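Local coordinates for putative signal transduction protein with CBS domains (Kribbella flavida, PDB 4NOC), which is of unknown function but carries a pair of CBS domains, modules that in related proteins often sense adenine nucleotides, and may act in signal transduction, at residues Ala100-Asp108 / Leu121-Lys130. Residues are numbered along the deposited sequence; the frame is centred on the assembly and turned at random.
Sequences AELPVVKHD and LRCPLVAVVK. With SO4 (sulfate ion), chain E.
V105 N donates to A127 O at 2.9 Å, the donor lying nearly along the C=O axis at 163°, and A127 N in turn reaches P103 O at 3.1 Å, so A127 is held by the residues on both sides of V104. Further along, V129 N to V105 O and H107 N to V129 O are both weak. V105 thus spans A127 and V129, giving its N-H to the first and taking a weak bond from the second, the staggered pattern of parallel pairing. Strands 104-106 and 125-130 are the parallel pair of a beta-alpha-beta unit of the second CBS domain, joined through helix 111-121.

Apolar contacts sort by sheet face. With V105 and V128, whose CG2 methyls lie 3.9 Å apart, the sheet turns one face to that helix, and I117 packs on V105. On the face of V104, A127 and V129, the V104 methyl set anti to the backbone N (CG1, chi1 177°) is the one that reaches V129 CG2, at 3.6 Å. Before the strand, P103 CG rests on L121 CD1, and L102 CD1 touches L125 CD2 beside V49 of strand 46-51.

Around the imidazole of H107 the contacts are CH-pi and polar. K130 CG sits 3.9 Å from the ring centroid, 11° off the normal, its extended chain carrying NZ on to a salt bridge with E7. Sulfate, probably from the crystallisation liquor, lies at the ring edge and accepts the H107 N-H at O3; the ND1-O3 approach is implausibly short. Were H107 replaced by an alanine, the K130 methylenes would probably lose the flat face they rest on.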
loop_
_atom_site.group_PDB
_atom_site.type_symbol
_atom_site.label_atom_id
_atom_site.label_comp_id
_atom_site.label_asym_id
_atom_site.label_seq_id
_atom_site.Cartn_x
_atom_site.Cartn_y
_atom_site.Cartn_z
ATOM N N ALA A 100 -9.856 6.519 -6.173
ATOM C CA ALA A 100 -9.043 5.655 -7.012
ATOM C C ALA A 100 -9.923 4.611 -7.668
ATOM O O ALA A 100 -10.811 4.046 -7.030
ATOM C CB ALA A 100 -7.962 4.975 -6.183
ATOM N N GLU A 101 -9.696 4.387 -8.956
ATOM C CA GLU A 101 -10.287 3.254 -9.649
ATOM C C GLU A 101 -9.704 1.995 -9.038
ATOM O O GLU A 101 -8.578 1.999 -8.547
ATOM C CB GLU A 101 -9.951 3.291 -11.142
ATOM C CG GLU A 101 -10.755 4.294 -11.961
ATOM C CD GLU A 101 -12.158 3.806 -12.278
ATOM O OE1 GLU A 101 -12.946 4.593 -12.842
ATOM O OE2 GLU A 101 -12.473 2.636 -11.968
ATOM N N LEU A 102 -10.476 0.921 -9.052
ATOM C CA LEU A 102 -9.998 -0.350 -8.547
ATOM C C LEU A 102 -10.042 -1.308 -9.700
ATOM O O LEU A 102 -11.119 -1.746 -10.101
ATOM C CB LEU A 102 -10.895 -0.831 -7.411
ATOM C CG LEU A 102 -10.719 -2.269 -6.922
ATOM C CD1 LEU A 102 -9.290 -2.511 -6.452
ATOM C CD2 LEU A 102 -11.732 -2.586 -5.820
ATOM N N PRO A 103 -8.875 -1.620 -10.277
ATOM C CA PRO A 103 -8.934 -2.521 -11.428
ATOM C C PRO A 103 -9.385 -3.885 -10.936
ATOM O O PRO A 103 -9.007 -4.293 -9.841
ATOM C CB PRO A 103 -7.480 -2.585 -11.917
ATOM C CG PRO A 103 -6.754 -1.437 -11.190
ATOM C CD PRO A 103 -7.492 -1.274 -9.899
ATOM N N VAL A 104 -10.194 -4.562 -11.741
ATOM C CA VAL A 104 -10.781 -5.852 -11.399
ATOM C C VAL A 104 -10.437 -6.806 -12.529
ATOM O O VAL A 104 -10.830 -6.557 -13.679
ATOM C CB VAL A 104 -12.325 -5.756 -11.369
ATOM C CG1 VAL A 104 -12.940 -7.124 -11.079
ATOM C CG2 VAL A 104 -12.797 -4.702 -10.363
ATOM N N VAL A 105 -9.718 -7.884 -12.216
ATOM C CA VAL A 105 -9.335 -8.868 -13.233
ATOM C C VAL A 105 -10.323 -10.039 -13.257
ATOM O O VAL A 105 -10.892 -10.404 -12.224
ATOM C CB VAL A 105 -7.873 -9.386 -13.018
ATOM C CG1 VAL A 105 -6.888 -8.211 -12.970
ATOM C CG2 VAL A 105 -7.753 -10.205 -11.733
ATOM N N LYS A 106 -10.553 -10.606 -14.436
ATOM C CA LYS A 106 -11.418 -11.770 -14.560
ATOM C C LYS A 106 -10.775 -12.958 -13.868
ATOM O O LYS A 106 -9.553 -13.141 -13.950
ATOM C CB LYS A 106 -11.662 -12.111 -16.035
ATOM C CG LYS A 106 -12.453 -11.041 -16.766
ATOM C CD LYS A 106 -12.616 -11.341 -18.259
ATOM C CE LYS A 106 -13.227 -10.127 -18.950
ATOM N NZ LYS A 106 -13.685 -10.418 -20.330
ATOM N N HIS A 107 -11.603 -13.779 -13.227
ATOM C CA HIS A 107 -11.110 -14.922 -12.467
ATOM C C HIS A 107 -10.283 -15.884 -13.314
ATOM O O HIS A 107 -9.355 -16.500 -12.794
ATOM C CB HIS A 107 -12.269 -15.681 -11.816
ATOM C CG HIS A 107 -13.059 -16.507 -12.782
ATOM N ND1 HIS A 107 -13.995 -15.958 -13.636
ATOM C CD2 HIS A 107 -13.040 -17.836 -13.044
ATOM C CE1 HIS A 107 -14.515 -16.913 -14.387
ATOM N NE2 HIS A 107 -13.953 -18.061 -14.049
ATOM N N ASP A 108 -10.590 -16.022 -14.604
ATOM C CA ASP A 108 -9.785 -16.934 -15.415
ATOM C C ASP A 108 -8.589 -16.305 -16.125
ATOM O O ASP A 108 -7.971 -16.955 -16.977
ATOM C CB ASP A 108 -10.625 -17.743 -16.397
ATOM C CG ASP A 108 -11.596 -16.892 -17.169
ATOM O OD1 ASP A 108 -11.465 -15.648 -17.134
ATOM O OD2 ASP A 108 -12.490 -17.475 -17.819
ATOM N N LEU A 121 -0.400 -0.798 -14.991
ATOM C CA LEU A 121 -1.126 0.188 -14.187
ATOM C C LEU A 121 -0.359 0.582 -12.931
ATOM O O LEU A 121 -0.655 1.609 -12.339
ATOM C CB LEU A 121 -2.493 -0.346 -13.777
ATOM C CG LEU A 121 -3.473 -0.725 -14.883
ATOM C CD1 LEU A 121 -4.821 -1.129 -14.277
ATOM C CD2 LEU A 121 -3.644 0.437 -15.842
ATOM N N ARG A 122 0.615 -0.237 -12.522
ATOM C CA ARG A 122 1.355 0.014 -11.276
ATOM C C ARG A 122 0.408 0.179 -10.091
ATOM O O ARG A 122 0.587 1.083 -9.272
ATOM C CB ARG A 122 2.252 1.260 -11.387
ATOM C CG ARG A 122 3.699 0.957 -11.723
ATOM C CD ARG A 122 4.638 2.122 -11.384
ATOM N NE ARG A 122 4.422 3.287 -12.239
ATOM C CZ ARG A 122 5.391 4.070 -12.713
ATOM N NH1 ARG A 122 5.082 5.107 -13.483
ATOM N NH2 ARG A 122 6.665 3.824 -12.424
ATOM N N CYS A 123 -0.613 -0.672 -10.011
ATOM C CA CYS A 123 -1.602 -0.546 -8.935
ATOM C C CYS A 123 -1.182 -1.417 -7.760
ATOM O O CYS A 123 -0.527 -2.446 -7.954
ATOM C CB CYS A 123 -3.003 -0.928 -9.425
ATOM S SG CYS A 123 -2.998 -2.439 -10.358
ATOM N N PRO A 124 -1.514 -0.979 -6.536
ATOM C CA PRO A 124 -1.144 -1.695 -5.306
ATOM C C PRO A 124 -1.877 -3.025 -5.189
ATOM O O PRO A 124 -1.289 -3.968 -4.677
ATOM C CB PRO A 124 -1.575 -0.740 -4.185
ATOM C CG PRO A 124 -2.542 0.231 -4.841
ATOM C CD PRO A 124 -2.104 0.346 -6.264
ATOM N N LEU A 125 -3.119 -3.103 -5.670
ATOM C CA LEU A 125 -3.867 -4.368 -5.732
ATOM C C LEU A 125 -4.925 -4.363 -6.840
ATOM O O LEU A 125 -5.274 -3.308 -7.383
ATOM C CB LEU A 125 -4.501 -4.733 -4.366
ATOM C CG LEU A 125 -5.676 -3.957 -3.746
ATOM C CD1 LEU A 125 -5.511 -2.471 -3.895
ATOM C CD2 LEU A 125 -7.006 -4.366 -4.335
ATOM N N VAL A 126 -5.414 -5.549 -7.189
ATOM C CA VAL A 126 -6.572 -5.673 -8.069
ATOM C C VAL A 126 -7.570 -6.598 -7.379
ATOM O O VAL A 126 -7.165 -7.512 -6.641
ATOM C CB VAL A 126 -6.222 -6.257 -9.470
ATOM C CG1 VAL A 126 -5.305 -5.307 -10.236
ATOM C CG2 VAL A 126 -5.573 -7.656 -9.344
ATOM N N ALA A 127 -8.863 -6.349 -7.592
ATOM C CA ALA A 127 -9.881 -7.260 -7.099
ATOM C C ALA A 127 -10.014 -8.373 -8.114
ATOM O O ALA A 127 -9.670 -8.200 -9.291
ATOM C CB ALA A 127 -11.222 -6.548 -6.888
ATOM N N VAL A 128 -10.487 -9.524 -7.652
ATOM C CA VAL A 128 -10.800 -10.613 -8.556
ATOM C C VAL A 128 -12.296 -10.880 -8.500
ATOM O O VAL A 128 -12.897 -10.968 -7.414
ATOM C CB VAL A 128 -9.983 -11.875 -8.230
ATOM C CG1 VAL A 128 -10.148 -12.905 -9.332
ATOM C CG2 VAL A 128 -8.516 -11.511 -8.108
ATOM N N VAL A 129 -12.913 -10.961 -9.672
ATOM C CA VAL A 129 -14.354 -11.177 -9.733
ATOM C C VAL A 129 -14.669 -12.470 -10.495
ATOM O O VAL A 129 -13.951 -12.838 -11.433
ATOM C CB VAL A 129 -15.095 -9.934 -10.299
ATOM C CG1 VAL A 129 -16.398 -10.309 -11.025
ATOM C CG2 VAL A 129 -15.382 -8.948 -9.170
ATOM N N LYS A 130 -15.694 -13.182 -10.039
ATOM C CA LYS A 130 -16.215 -14.356 -10.742
ATOM C C LYS A 130 -17.742 -14.312 -10.721
ATOM O O LYS A 130 -18.355 -14.248 -9.649
ATOM C CB LYS A 130 -15.695 -15.654 -10.105
ATOM C CG LYS A 130 -16.291 -16.951 -10.685
ATOM C CD LYS A 130 -15.563 -18.186 -10.121
ATOM C CE LYS A 130 -16.096 -19.499 -10.712
ATOM N NZ LYS A 130 -15.162 -20.644 -10.463
HETATM S S SO4 E . -15.760 -13.301 -15.010
HETATM O O1 SO4 E . -15.525 -12.741 -16.336
HETATM O O2 SO4 E . -16.699 -14.423 -15.113
HETATM O O3 SO4 E . -14.486 -13.727 -14.429
HETATM O O4 SO4 E . -16.357 -12.269 -14.168
#